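Local structure of putative polysaccharide deacetylase (Bdellovibrio bacteriovorus HD100, 5JP6) at residues N95-E100 / E112-V117; A186-L191 / D220-G225; D252-E257 / K285-F290; A322-Q327 / R350-R355. The protein probably deacetylates peptidoglycan as a zinc-dependent hydrolase of carbohydrate esterase family 4. The protein carries 1 engineered substitution. All coordinates share one frame; numbering follows the deposited sequence.

Contact 1 of 4, residues N95-E100 / E112-V117; sequences NEIRDE and ELLAQV
The guanidinium of R98 lies flat against L114, whose CD2 sits over the centre of one face, 3.9 Å above the plane. The other methyl, L114 CD1, approaches the same group at NH1, 3.8 Å away. Within the guanidinium, NH2 forms salt bridges with E94, one turn back on the same helix, and with D118, just beyond the second segment. Two carboxylates from the two helices thus help to fix how the flat group is turned, and L114 supplies the apolar surface it rests on. The chain of R98 is stretched out from CG to NE, which carries the charge across to helix 110-126.

Helices 94-98 and 110-126 belong to a cluster of helices with 53-66, 71-83 and 87-90, well away from the zinc site. I97 and L113 are buried here, and their contacts are apolar. I97 sends a branch to each of two neighbouring leucines. CG2, lying anti to the backbone N (chi1 of CG1 -64°), reaches L114 CD2 at 3.7 Å as the two side chains slide past each other in opposite directions. The side chains of I97 and L113 cross at about a right angle, with I97 CD1 3.9 Å from L113 CD1. L90 of helix 87-90 touches both I97 and L113, while L82 of helix 71-83 packs on L113.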
loop_
_atom_site.group_PDB
_atom_site.type_symbol
_atom_site.label_atom_id
_atom_site.label_comp_id
_atom_site.label_asym_id
_atom_site.label_seq_id
_atom_site.Cartn_x
_atom_site.Cartn_y
_atom_site.Cartn_z
ATOM N N ASN A 95 -5.268 -10.184 3.913
ATOM C CA ASN A 95 -4.663 -9.363 4.963
ATOM C C ASN A 95 -5.436 -9.501 6.263
ATOM O O ASN A 95 -4.851 -9.557 7.338
ATOM C CB ASN A 95 -4.605 -7.900 4.560
ATOM C CG ASN A 95 -3.526 -7.624 3.569
ATOM O OD1 ASN A 95 -2.966 -8.537 2.960
ATOM N ND2 ASN A 95 -3.177 -6.356 3.444
ATOM N N GLU A 96 -6.759 -9.605 6.156
ATOM C CA GLU A 96 -7.568 -9.747 7.377
ATOM C C GLU A 96 -7.333 -11.114 8.020
ATOM O O GLU A 96 -7.282 -11.227 9.239
ATOM C CB GLU A 96 -9.046 -9.510 7.097
ATOM C CG GLU A 96 -9.369 -8.092 6.678
ATOM C CD GLU A 96 -8.815 -7.059 7.616
ATOM O OE1 GLU A 96 -9.034 -7.205 8.856
ATOM O OE2 GLU A 96 -8.218 -6.084 7.109
ATOM N N ILE A 97 -7.151 -12.153 7.191
ATOM C CA ILE A 97 -6.919 -13.479 7.733
ATOM C C ILE A 97 -5.548 -13.561 8.438
ATOM O O ILE A 97 -5.401 -14.239 9.479
ATOM C CB ILE A 97 -7.028 -14.549 6.636
ATOM C CG1 ILE A 97 -8.452 -14.592 6.076
ATOM C CG2 ILE A 97 -6.562 -15.913 7.112
ATOM C CD1 ILE A 97 -8.554 -15.159 4.670
ATOM N N ARG A 98 -4.572 -12.837 7.893
ATOM C CA ARG A 98 -3.218 -12.801 8.479
ATOM C C ARG A 98 -3.133 -11.913 9.735
ATOM O O ARG A 98 -2.229 -12.111 10.569
ATOM C CB ARG A 98 -2.179 -12.333 7.456
ATOM C CG ARG A 98 -1.958 -13.315 6.322
ATOM C CD ARG A 98 -0.809 -12.889 5.418
ATOM N NE ARG A 98 -0.675 -13.759 4.278
ATOM C CZ ARG A 98 -0.128 -14.977 4.300
ATOM N NH1 ARG A 98 0.449 -15.439 5.413
ATOM N NH2 ARG A 98 -0.207 -15.750 3.245
ATOM N N ASP A 99 -4.025 -10.909 9.821
ATOM C CA ASP A 99 -3.987 -9.922 10.889
ATOM C C ASP A 99 -4.240 -10.582 12.217
ATOM O O ASP A 99 -5.340 -11.062 12.453
ATOM C CB ASP A 99 -5.014 -8.825 10.631
ATOM C CG ASP A 99 -4.979 -7.726 11.635
ATOM O OD1 ASP A 99 -4.340 -7.834 12.722
ATOM O OD2 ASP A 99 -5.591 -6.682 11.262
ATOM N N GLU A 100 -3.225 -10.595 13.091
ATOM C CA GLU A 100 -3.380 -11.216 14.436
ATOM C C GLU A 100 -4.546 -10.625 15.243
ATOM O O GLU A 100 -5.036 -11.291 16.128
ATOM C CB GLU A 100 -2.081 -11.194 15.237
ATOM C CG GLU A 100 -1.017 -12.211 14.784
ATOM C CD GLU A 100 -1.425 -13.702 14.872
ATOM O OE1 GLU A 100 -2.484 -14.063 15.463
ATOM O OE2 GLU A 100 -0.659 -14.540 14.318
ATOM N N GLU A 112 -6.009 -23.389 6.715
ATOM C CA GLU A 112 -6.588 -23.885 5.480
ATOM C C GLU A 112 -6.763 -22.745 4.478
ATOM O O GLU A 112 -6.507 -22.897 3.289
ATOM C CB GLU A 112 -7.950 -24.551 5.753
ATOM C CG GLU A 112 -7.873 -25.863 6.521
ATOM C CD GLU A 112 -7.568 -25.755 8.045
ATOM O OE1 GLU A 112 -7.658 -24.661 8.695
ATOM O OE2 GLU A 112 -7.241 -26.832 8.626
ATOM N N LEU A 113 -7.247 -21.601 4.963
ATOM C CA LEU A 113 -7.425 -20.438 4.092
ATOM C C LEU A 113 -6.090 -19.954 3.546
ATOM O O LEU A 113 -5.966 -19.662 2.354
ATOM C CB LEU A 113 -8.147 -19.292 4.824
ATOM C CG LEU A 113 -9.619 -19.612 5.215
ATOM C CD1 LEU A 113 -10.204 -18.458 6.051
ATOM C CD2 LEU A 113 -10.494 -19.867 3.987
ATOM N N LEU A 114 -5.086 -19.887 4.409
ATOM C CA LEU A 114 -3.812 -19.372 3.961
ATOM C C LEU A 114 -3.154 -20.391 2.999
ATOM O O LEU A 114 -2.453 -19.988 2.073
ATOM C CB LEU A 114 -2.898 -18.949 5.110
ATOM C CG LEU A 114 -3.399 -17.741 5.918
ATOM C CD1 LEU A 114 -2.384 -17.423 7.015
ATOM C CD2 LEU A 114 -3.648 -16.535 5.001
ATOM N N ALA A 115 -3.405 -21.704 3.179
ATOM C CA ALA A 115 -2.891 -22.693 2.234
ATOM C C ALA A 115 -3.517 -22.440 0.828
ATOM O O ALA A 115 -2.843 -22.558 -0.191
ATOM C CB ALA A 115 -3.154 -24.126 2.736
ATOM N N GLN A 116 -4.815 -22.110 0.773
ATOM C CA GLN A 116 -5.521 -21.847 -0.502
ATOM C C GLN A 116 -4.907 -20.625 -1.170
ATOM O O GLN A 116 -4.627 -20.641 -2.361
ATOM C CB GLN A 116 -7.046 -21.625 -0.302
ATOM C CG GLN A 116 -7.861 -22.873 -0.070
ATOM C CD GLN A 116 -7.917 -23.721 -1.319
ATOM O OE1 GLN A 116 -7.348 -24.821 -1.355
ATOM N NE2 GLN A 116 -8.550 -23.188 -2.392
ATOM N N VAL A 117 -4.677 -19.561 -0.391
ATOM C CA VAL A 117 -4.101 -18.350 -0.951
ATOM C C VAL A 117 -2.662 -18.566 -1.408
ATOM O O VAL A 117 -2.267 -18.140 -2.510
ATOM C CB VAL A 117 -4.247 -17.166 0.057
ATOM C CG1 VAL A 117 -3.396 -16.024 -0.326
ATOM C CG2 VAL A 117 -5.728 -16.792 0.161
#

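Contact 2 of 4, residues A186-L191 / D220-G225; sequences AILRAL and DGHVIG
D220 faces helix 183-193, and its OD2 comes within 3.7 Å of L188 CB without bonding directly to the helix. A water bridges the two instead, donating to D220 OD2 at 2.7 Å and to L188 O at 2.8 Å. G221 follows with positive phi (88°), closing helix 211-219 in a Schellman motif and turning the chain toward the sheet.

H222 then puts its imidazole against the helix. CG beside the backbone N (chi1 -56°) carries the ring over to two leucines, which it meets obliquely: L188 CD2 is 3.4 Å from H222 CD2, a close contact, and L191 CD1 is 3.7 Å from H222 CE1. The same water lies in the ring plane at the edge, 2.8 Å from H222 NE2. On the other ring nitrogen, ND1 is hydrogen-bonded to the backbone N of A198, and F200 makes an edge-to-face pair with the imidazole. From V223 to G225 the chain is a parallel strand beside 199-202, part of the barrel-like deacetylase sheet.

Gripped at both nitrogens, the buried imidazole is probably hindered from flipping, and the water lets a helix carbonyl, a carboxylate and a histidine share one polar site beside the leucines.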
loop_
_atom_site.group_PDB
_atom_site.type_symbol
_atom_site.label_atom_id
_atom_site.label_comp_id
_atom_site.label_asym_id
_atom_site.label_seq_id
_atom_site.Cartn_x
_atom_site.Cartn_y
_atom_site.Cartn_z
ATOM N N ALA A 186 9.438 -7.821 1.096
ATOM C CA ALA A 186 9.575 -8.378 -0.261
ATOM C C ALA A 186 9.763 -7.253 -1.300
ATOM O O ALA A 186 10.600 -7.351 -2.183
ATOM C CB ALA A 186 8.378 -9.239 -0.632
ATOM N N ILE A 187 8.993 -6.181 -1.158
ATOM C CA ILE A 187 9.130 -5.027 -2.029
ATOM C C ILE A 187 10.547 -4.411 -1.865
ATOM O O ILE A 187 11.227 -4.104 -2.863
ATOM C CB ILE A 187 7.949 -4.051 -1.859
ATOM C CG1 ILE A 187 6.677 -4.637 -2.517
ATOM C CG2 ILE A 187 8.311 -2.680 -2.417
ATOM C CD1 ILE A 187 5.386 -4.012 -2.058
ATOM N N LEU A 188 11.014 -4.278 -0.625
ATOM C CA LEU A 188 12.366 -3.757 -0.374
ATOM C C LEU A 188 13.428 -4.611 -1.063
ATOM O O LEU A 188 14.367 -4.087 -1.651
ATOM C CB LEU A 188 12.664 -3.670 1.114
ATOM C CG LEU A 188 11.883 -2.644 1.910
ATOM C CD1 LEU A 188 12.233 -2.700 3.381
ATOM C CD2 LEU A 188 12.119 -1.222 1.390
ATOM N N ARG A 189 13.288 -5.938 -0.971
ATOM C CA ARG A 189 14.279 -6.830 -1.598
ATOM C C ARG A 189 14.299 -6.611 -3.099
ATOM O O ARG A 189 15.359 -6.513 -3.712
ATOM C CB ARG A 189 13.972 -8.290 -1.309
ATOM C CG ARG A 189 14.185 -8.664 0.140
ATOM C CD ARG A 189 14.085 -10.148 0.341
ATOM N NE ARG A 189 12.703 -10.650 0.309
ATOM C CZ ARG A 189 11.879 -10.724 1.356
ATOM N NH1 ARG A 189 12.243 -10.272 2.543
ATOM N NH2 ARG A 189 10.665 -11.233 1.207
ATOM N N ALA A 190 13.117 -6.495 -3.670
ATOM C CA ALA A 190 13.009 -6.326 -5.130
ATOM C C ALA A 190 13.637 -5.002 -5.575
ATOM O O ALA A 190 14.386 -4.942 -6.556
ATOM C CB ALA A 190 11.562 -6.406 -5.569
ATOM N N LEU A 191 13.349 -3.944 -4.841
ATOM C CA LEU A 191 13.910 -2.636 -5.156
ATOM C C LEU A 191 15.417 -2.640 -5.041
ATOM O O LEU A 191 16.131 -2.122 -5.911
ATOM C CB LEU A 191 13.294 -1.560 -4.260
ATOM C CG LEU A 191 11.808 -1.278 -4.450
ATOM C CD1 LEU A 191 11.272 -0.424 -3.311
ATOM C CD2 LEU A 191 11.516 -0.578 -5.767
ATOM N N ASP A 220 17.141 1.340 3.794
ATOM C CA ASP A 220 17.356 1.064 2.384
ATOM C C ASP A 220 17.351 2.344 1.537
ATOM O O ASP A 220 17.454 2.259 0.324
ATOM C CB ASP A 220 16.379 0.004 1.830
ATOM C CG ASP A 220 16.805 -1.446 2.139
ATOM O OD1 ASP A 220 17.811 -1.658 2.893
ATOM O OD2 ASP A 220 16.089 -2.354 1.647
ATOM N N GLY A 221 17.249 3.523 2.167
ATOM C CA GLY A 221 17.436 4.806 1.466
ATOM C C GLY A 221 16.196 5.406 0.832
ATOM O O GLY A 221 16.278 6.394 0.116
ATOM N N HIS A 222 15.033 4.856 1.158
ATOM C CA HIS A 222 13.807 5.329 0.547
ATOM C C HIS A 222 13.286 6.584 1.252
ATOM O O HIS A 222 13.647 6.885 2.391
ATOM C CB HIS A 222 12.767 4.219 0.575
ATOM C CG HIS A 222 13.226 2.967 -0.089
ATOM N ND1 HIS A 222 13.479 2.880 -1.435
ATOM C CD2 HIS A 222 13.521 1.759 0.436
ATOM C CE1 HIS A 222 13.893 1.654 -1.718
ATOM N NE2 HIS A 222 13.911 0.955 -0.598
ATOM N N VAL A 223 12.436 7.300 0.544
ATOM C CA VAL A 223 11.690 8.430 1.109
ATOM C C VAL A 223 10.492 7.871 1.866
ATOM O O VAL A 223 9.821 6.952 1.396
ATOM C CB VAL A 223 11.313 9.465 0.030
ATOM C CG1 VAL A 223 10.189 10.352 0.504
ATOM C CG2 VAL A 223 12.540 10.254 -0.361
ATOM N N ILE A 224 10.241 8.414 3.056
ATOM C CA ILE A 224 9.119 8.003 3.883
ATOM C C ILE A 224 8.356 9.220 4.394
ATOM O O ILE A 224 8.875 9.979 5.192
ATOM C CB ILE A 224 9.545 7.127 5.057
ATOM C CG1 ILE A 224 10.437 5.981 4.600
ATOM C CG2 ILE A 224 8.311 6.608 5.809
ATOM C CD1 ILE A 224 11.012 5.189 5.768
ATOM N N GLY A 225 7.122 9.360 3.890
ATOM C CA GLY A 225 6.154 10.313 4.393
ATOM C C GLY A 225 4.943 9.585 4.918
ATOM O O GLY A 225 5.044 8.468 5.420
HETATM O O HOH W 1 15.135 -1.574 -0.753
#

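Contact 3 of 4, residues D252-E257 / K285-F290; sequences DEAAAE and KDLKAF
A254 is the first residue of 252-257 to meet the other helix, and it does so with its methyl. A254 CB fits against the fork of L287, 3.7 Å from CD1 and 3.9 Å from CD2 of that leucine, so both branches of L287 close on one small side chain. L287 has CG beside its own backbone N (chi1 -69°), and this sends the fork across the gap between the helices.

One residue on, A255 contributes both backbone and side chain. Its N lies 4.2 Å from L287 CD2, a looser approach than that of A254. The methyl of A255 turns to the aromatic ring of F290 and sits over one face, with CB 3.9 Å from F290 CZ. F290 takes a different first torsion from L287: CG is anti to the backbone N (chi1 170°), and the ring swings over toward A255. Two alanines in a row therefore present a low surface into which a leucine and a phenylalanine, one turn apart, can reach.

The helix segments cross at -42°, their axes 10.8 Å apart at closest approach. This is apolar packing on the outer part of the deacetylase domain. F251 adds to the cover of L287 from the start of helix 251-269, and V258 and R259 continue along F290 on the next turn. L287 also touches F278, just after strand 275-277. From the first turn of helix 285-293, K288 forms a salt bridge with E298 of strand 297-299, joining this helix to the next strand of the sheet.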
loop_
_atom_site.group_PDB
_atom_site.type_symbol
_atom_site.label_atom_id
_atom_site.label_comp_id
_atom_site.label_asym_id
_atom_site.label_seq_id
_atom_site.Cartn_x
_atom_site.Cartn_y
_atom_site.Cartn_z
ATOM N N ASP A 252 -10.301 20.489 11.562
ATOM C CA ASP A 252 -9.397 20.143 12.663
ATOM C C ASP A 252 -9.226 18.637 12.765
ATOM O O ASP A 252 -8.126 18.162 13.018
ATOM C CB ASP A 252 -9.846 20.692 14.011
ATOM C CG ASP A 252 -9.640 22.226 14.152
ATOM O OD1 ASP A 252 -8.879 22.827 13.343
ATOM O OD2 ASP A 252 -10.233 22.794 15.118
ATOM N N GLU A 253 -10.296 17.878 12.561
ATOM C CA GLU A 253 -10.165 16.406 12.602
ATOM C C GLU A 253 -9.264 15.939 11.473
ATOM O O GLU A 253 -8.416 15.062 11.665
ATOM C CB GLU A 253 -11.530 15.725 12.525
ATOM C CG GLU A 253 -12.408 15.935 13.749
ATOM C CD GLU A 253 -13.871 15.555 13.525
ATOM O OE1 GLU A 253 -14.334 15.502 12.359
ATOM O OE2 GLU A 253 -14.564 15.312 14.527
ATOM N N ALA A 254 -9.442 16.524 10.288
ATOM C CA ALA A 254 -8.628 16.132 9.129
ATOM C C ALA A 254 -7.158 16.501 9.343
ATOM O O ALA A 254 -6.267 15.699 9.056
ATOM C CB ALA A 254 -9.159 16.749 7.831
ATOM N N ALA A 255 -6.920 17.693 9.877
ATOM C CA ALA A 255 -5.543 18.136 10.138
ATOM C C ALA A 255 -4.886 17.233 11.160
ATOM O O ALA A 255 -3.700 16.939 11.053
ATOM C CB ALA A 255 -5.496 19.593 10.599
ATOM N N ALA A 256 -5.659 16.793 12.166
ATOM C CA ALA A 256 -5.128 15.864 13.142
ATOM C C ALA A 256 -4.738 14.520 12.511
ATOM O O ALA A 256 -3.722 13.911 12.914
ATOM C CB ALA A 256 -6.113 15.683 14.273
ATOM N N GLU A 257 -5.504 14.071 11.510
ATOM C CA GLU A 257 -5.212 12.834 10.758
ATOM C C GLU A 257 -3.898 13.036 9.954
ATOM O O GLU A 257 -3.037 12.148 9.883
ATOM C CB GLU A 257 -6.373 12.429 9.823
ATOM C CG GLU A 257 -7.525 11.824 10.588
ATOM C CD GLU A 257 -7.331 10.360 10.881
ATOM O OE1 GLU A 257 -6.196 9.815 10.714
ATOM O OE2 GLU A 257 -8.323 9.727 11.253
ATOM N N LYS A 285 -9.633 22.676 -0.434
ATOM C CA LYS A 285 -8.719 23.769 -0.653
ATOM C C LYS A 285 -8.084 24.204 0.669
ATOM O O LYS A 285 -6.901 24.612 0.695
ATOM C CB LYS A 285 -9.398 24.959 -1.360
ATOM C CG LYS A 285 -9.740 24.639 -2.814
ATOM C CD LYS A 285 -10.391 25.785 -3.545
ATOM C CE LYS A 285 -10.486 25.540 -5.035
ATOM N NZ LYS A 285 -10.959 26.795 -5.725
ATOM N N ASP A 286 -8.844 24.073 1.769
ATOM C CA ASP A 286 -8.282 24.437 3.084
ATOM C C ASP A 286 -7.110 23.514 3.450
ATOM O O ASP A 286 -6.056 23.973 3.887
ATOM C CB ASP A 286 -9.330 24.337 4.189
ATOM C CG ASP A 286 -10.428 25.410 4.120
ATOM O OD1 ASP A 286 -10.347 26.405 3.410
ATOM O OD2 ASP A 286 -11.404 25.189 4.841
ATOM N N LEU A 287 -7.302 22.192 3.276
ATOM C CA LEU A 287 -6.212 21.258 3.596
ATOM C C LEU A 287 -5.028 21.401 2.663
ATOM O O LEU A 287 -3.896 21.278 3.101
ATOM C CB LEU A 287 -6.717 19.828 3.621
ATOM C CG LEU A 287 -7.664 19.489 4.775
ATOM C CD1 LEU A 287 -8.407 18.187 4.531
ATOM C CD2 LEU A 287 -6.882 19.441 6.078
ATOM N N LYS A 288 -5.279 21.711 1.399
ATOM C CA LYS A 288 -4.199 21.965 0.470
ATOM C C LYS A 288 -3.381 23.185 0.918
ATOM O O LYS A 288 -2.139 23.159 0.873
ATOM C CB LYS A 288 -4.718 22.132 -0.944
ATOM C CG LYS A 288 -5.282 20.837 -1.530
ATOM C CD LYS A 288 -5.917 21.092 -2.915
ATOM C CE LYS A 288 -6.378 19.814 -3.565
ATOM N NZ LYS A 288 -5.276 19.251 -4.381
ATOM N N ALA A 289 -4.064 24.247 1.359
ATOM C CA ALA A 289 -3.372 25.458 1.861
ATOM C C ALA A 289 -2.581 25.164 3.133
ATOM O O ALA A 289 -1.448 25.621 3.290
ATOM C CB ALA A 289 -4.367 26.558 2.105
ATOM N N PHE A 290 -3.191 24.392 4.020
ATOM C CA PHE A 290 -2.545 23.947 5.255
ATOM C C PHE A 290 -1.203 23.254 4.976
ATOM O O PHE A 290 -0.181 23.552 5.625
ATOM C CB PHE A 290 -3.503 22.997 5.961
ATOM C CG PHE A 290 -2.925 22.250 7.130
ATOM C CD1 PHE A 290 -2.641 22.876 8.314
ATOM C CD2 PHE A 290 -2.734 20.892 7.047
ATOM C CE1 PHE A 290 -2.197 22.146 9.404
ATOM C CE2 PHE A 290 -2.250 20.168 8.102
ATOM C CZ PHE A 290 -1.986 20.793 9.290
#

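Contact 4 of 4, residues A322-Q327 / R350-R355; sequences ANVESQ and RELYNR
A salt-bridge network of E325, R355 and E351 ties together two successive beta-alpha-beta units of the NodB-type deacetylase fold: helix 313-327 connects strands 303-304 and 330-335, and helix 339-354 connects 330-335 and 358-364. R355 stands at its centre. NH1 donates to E325 OE2 at 2.9 Å, with a fairly straight N-H...O angle of 161°. The carboxylate oxygen lies near the plane of the guanidinium, at its edge, and accepts through its anti lone pair; the two flat groups are nonetheless turned 55° against each other, so this is a single-pronged contact. The arginine chain, extended from CG to NE, crosses the glutamate at about a right angle, and the bend of E325 at chi2 (-85°) brings OE2 alongside it, only 3.2 Å from R355 CD.

The other carboxylate oxygen, E325 OE1, is hydrogen-bonded to the hydroxyl of Y357, so both oxygens of this acid are engaged. Y357 also touches V324 and L352, the apolar pair beside them. There V324 CG1, anti to its own backbone N, meets L352 CD2 at 4.1 Å, the two side chains crossing nearly at right angles. I303 of strand 303-304 adds to the packing around V324.

Within 350-355, R355 has a second acid, E351. Its OE1 accepts from R355 NE at 2.8 Å through its anti lone pair, lying out of the guanidinium plane, and takes a weak bond from NH2 as well. E351 is held in turn by N354, whose ND2 reaches E351 OE2 from above the carboxylate plane at 3.1 Å.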
loop_
_atom_site.group_PDB
_atom_site.type_symbol
_atom_site.label_atom_id
_atom_site.label_comp_id
_atom_site.label_asym_id
_atom_site.label_seq_id
_atom_site.Cartn_x
_atom_site.Cartn_y
_atom_site.Cartn_z
ATOM N N ALA A 322 0.690 -0.958 -19.057
ATOM C CA ALA A 322 -0.068 -0.197 -20.059
ATOM C C ALA A 322 -0.209 1.275 -19.644
ATOM O O ALA A 322 -0.029 2.180 -20.454
ATOM C CB ALA A 322 -1.436 -0.816 -20.281
ATOM N N ASN A 323 -0.438 1.524 -18.357
ATOM C CA ASN A 323 -0.595 2.881 -17.886
ATOM C C ASN A 323 0.728 3.612 -17.878
ATOM O O ASN A 323 0.782 4.803 -18.168
ATOM C CB ASN A 323 -1.259 2.907 -16.512
ATOM C CG ASN A 323 -2.750 2.652 -16.584
ATOM O OD1 ASN A 323 -3.374 2.776 -17.637
ATOM N ND2 ASN A 323 -3.330 2.275 -15.445
ATOM N N VAL A 324 1.807 2.920 -17.501
ATOM C CA VAL A 324 3.146 3.534 -17.615
ATOM C C VAL A 324 3.371 3.986 -19.049
ATOM O O VAL A 324 3.761 5.146 -19.290
ATOM C CB VAL A 324 4.277 2.546 -17.195
ATOM C CG1 VAL A 324 5.639 3.084 -17.593
ATOM C CG2 VAL A 324 4.212 2.265 -15.685
ATOM N N GLU A 325 3.118 3.088 -20.008
ATOM C CA GLU A 325 3.364 3.406 -21.409
ATOM C C GLU A 325 2.482 4.520 -21.942
ATOM O O GLU A 325 2.963 5.381 -22.717
ATOM C CB GLU A 325 3.233 2.140 -22.257
ATOM C CG GLU A 325 4.219 1.045 -21.929
ATOM C CD GLU A 325 5.570 1.135 -22.600
ATOM O OE1 GLU A 325 5.985 2.224 -23.030
ATOM O OE2 GLU A 325 6.234 0.061 -22.688
ATOM N N SER A 326 1.213 4.513 -21.527
ATOM C CA SER A 326 0.220 5.519 -21.913
ATOM C C SER A 326 0.623 6.935 -21.470
ATOM O O SER A 326 0.524 7.908 -22.202
ATOM C CB SER A 326 -1.093 5.221 -21.187
ATOM O OG SER A 326 -1.871 4.403 -21.959
ATOM N N GLN A 327 1.036 7.013 -20.209
ATOM C CA GLN A 327 1.452 8.274 -19.613
ATOM C C GLN A 327 2.848 8.704 -20.043
ATOM O O GLN A 327 3.119 9.905 -20.141
ATOM C CB GLN A 327 1.388 8.189 -18.083
ATOM C CG GLN A 327 -0.007 8.082 -17.550
ATOM C CD GLN A 327 -0.797 9.352 -17.782
ATOM O OE1 GLN A 327 -0.337 10.453 -17.459
ATOM N NE2 GLN A 327 -1.949 9.218 -18.379
ATOM N N ARG A 350 11.816 -5.412 -13.925
ATOM C CA ARG A 350 12.469 -5.894 -15.127
ATOM C C ARG A 350 11.800 -5.327 -16.376
ATOM O O ARG A 350 12.490 -4.896 -17.303
ATOM C CB ARG A 350 12.519 -7.429 -15.138
ATOM C CG ARG A 350 13.106 -8.060 -16.414
ATOM C CD ARG A 350 14.529 -7.647 -16.786
ATOM N NE ARG A 350 14.861 -7.945 -18.188
ATOM C CZ ARG A 350 15.356 -9.084 -18.657
ATOM N NH1 ARG A 350 15.633 -10.109 -17.863
ATOM N NH2 ARG A 350 15.595 -9.193 -19.957
ATOM N N GLU A 351 10.473 -5.302 -16.404
ATOM C CA GLU A 351 9.774 -4.724 -17.570
ATOM C C GLU A 351 10.022 -3.212 -17.706
ATOM O O GLU A 351 10.195 -2.758 -18.833
ATOM C CB GLU A 351 8.298 -5.036 -17.542
ATOM C CG GLU A 351 7.985 -6.428 -18.044
ATOM C CD GLU A 351 8.398 -6.568 -19.512
ATOM O OE1 GLU A 351 7.956 -5.724 -20.345
ATOM O OE2 GLU A 351 9.191 -7.482 -19.802
ATOM N N LEU A 352 10.061 -2.445 -16.610
ATOM C CA LEU A 352 10.414 -1.005 -16.706
ATOM C C LEU A 352 11.769 -0.913 -17.417
ATOM O O LEU A 352 11.957 -0.098 -18.335
ATOM C CB LEU A 352 10.495 -0.326 -15.351
ATOM C CG LEU A 352 9.224 0.017 -14.625
ATOM C CD1 LEU A 352 9.570 0.699 -13.310
ATOM C CD2 LEU A 352 8.306 0.863 -15.479
ATOM N N TYR A 353 12.740 -1.692 -16.950
ATOM C CA TYR A 353 14.056 -1.693 -17.540
ATOM C C TYR A 353 14.032 -2.068 -19.041
ATOM O O TYR A 353 14.573 -1.327 -19.885
ATOM C CB TYR A 353 14.958 -2.653 -16.767
ATOM C CG TYR A 353 16.362 -2.686 -17.267
ATOM C CD1 TYR A 353 17.261 -1.690 -16.900
ATOM C CD2 TYR A 353 16.800 -3.718 -18.062
ATOM C CE1 TYR A 353 18.567 -1.728 -17.325
ATOM C CE2 TYR A 353 18.108 -3.758 -18.498
ATOM C CZ TYR A 353 18.970 -2.755 -18.129
ATOM O OH TYR A 353 20.247 -2.832 -18.561
ATOM N N ASN A 354 13.296 -3.137 -19.361
ATOM C CA ASN A 354 13.162 -3.601 -20.735
ATOM C C ASN A 354 12.554 -2.536 -21.658
ATOM O O ASN A 354 12.914 -2.412 -22.867
ATOM C CB ASN A 354 12.345 -4.897 -20.844
ATOM C CG ASN A 354 13.056 -6.119 -20.305
ATOM O OD1 ASN A 354 14.274 -6.139 -20.141
ATOM N ND2 ASN A 354 12.251 -7.163 -20.016
ATOM N N ARG A 355 11.610 -1.785 -21.115
ATOM C CA ARG A 355 10.849 -0.780 -21.857
ATOM C C ARG A 355 11.528 0.575 -21.945
ATOM O O ARG A 355 10.964 1.487 -22.553
ATOM C CB ARG A 355 9.433 -0.668 -21.275
ATOM C CG ARG A 355 8.646 -1.964 -21.444
ATOM C CD ARG A 355 7.437 -2.019 -20.529
ATOM N NE ARG A 355 6.698 -3.279 -20.651
ATOM C CZ ARG A 355 5.538 -3.454 -21.267
ATOM N NH1 ARG A 355 4.956 -2.471 -21.923
ATOM N NH2 ARG A 355 4.990 -4.659 -21.275
#

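In the fold
Contacts 2, 3 and 4 all belong to the deacetylase domain, whereas contact 1 lies among the helices of the N-terminal part of the chain, with its centre about 36 Å from that of contact 3 on the opposite side of the chain's centre. Contacts 2 and 4 come closest to each other, about 8 Å between nearest atoms, and helix 339-354 links them: A190 of contact 2 packs on M345 and P346. Contact 1 is joined to helix 183-193 by the bond from N95 to Y183. Zinc is held by D177, H227 and Y280. Strand 223-227, which leads out of contact 2, carries H227, and the side chain of L287 in contact 3 lies about 12 Å from the side chain of H227.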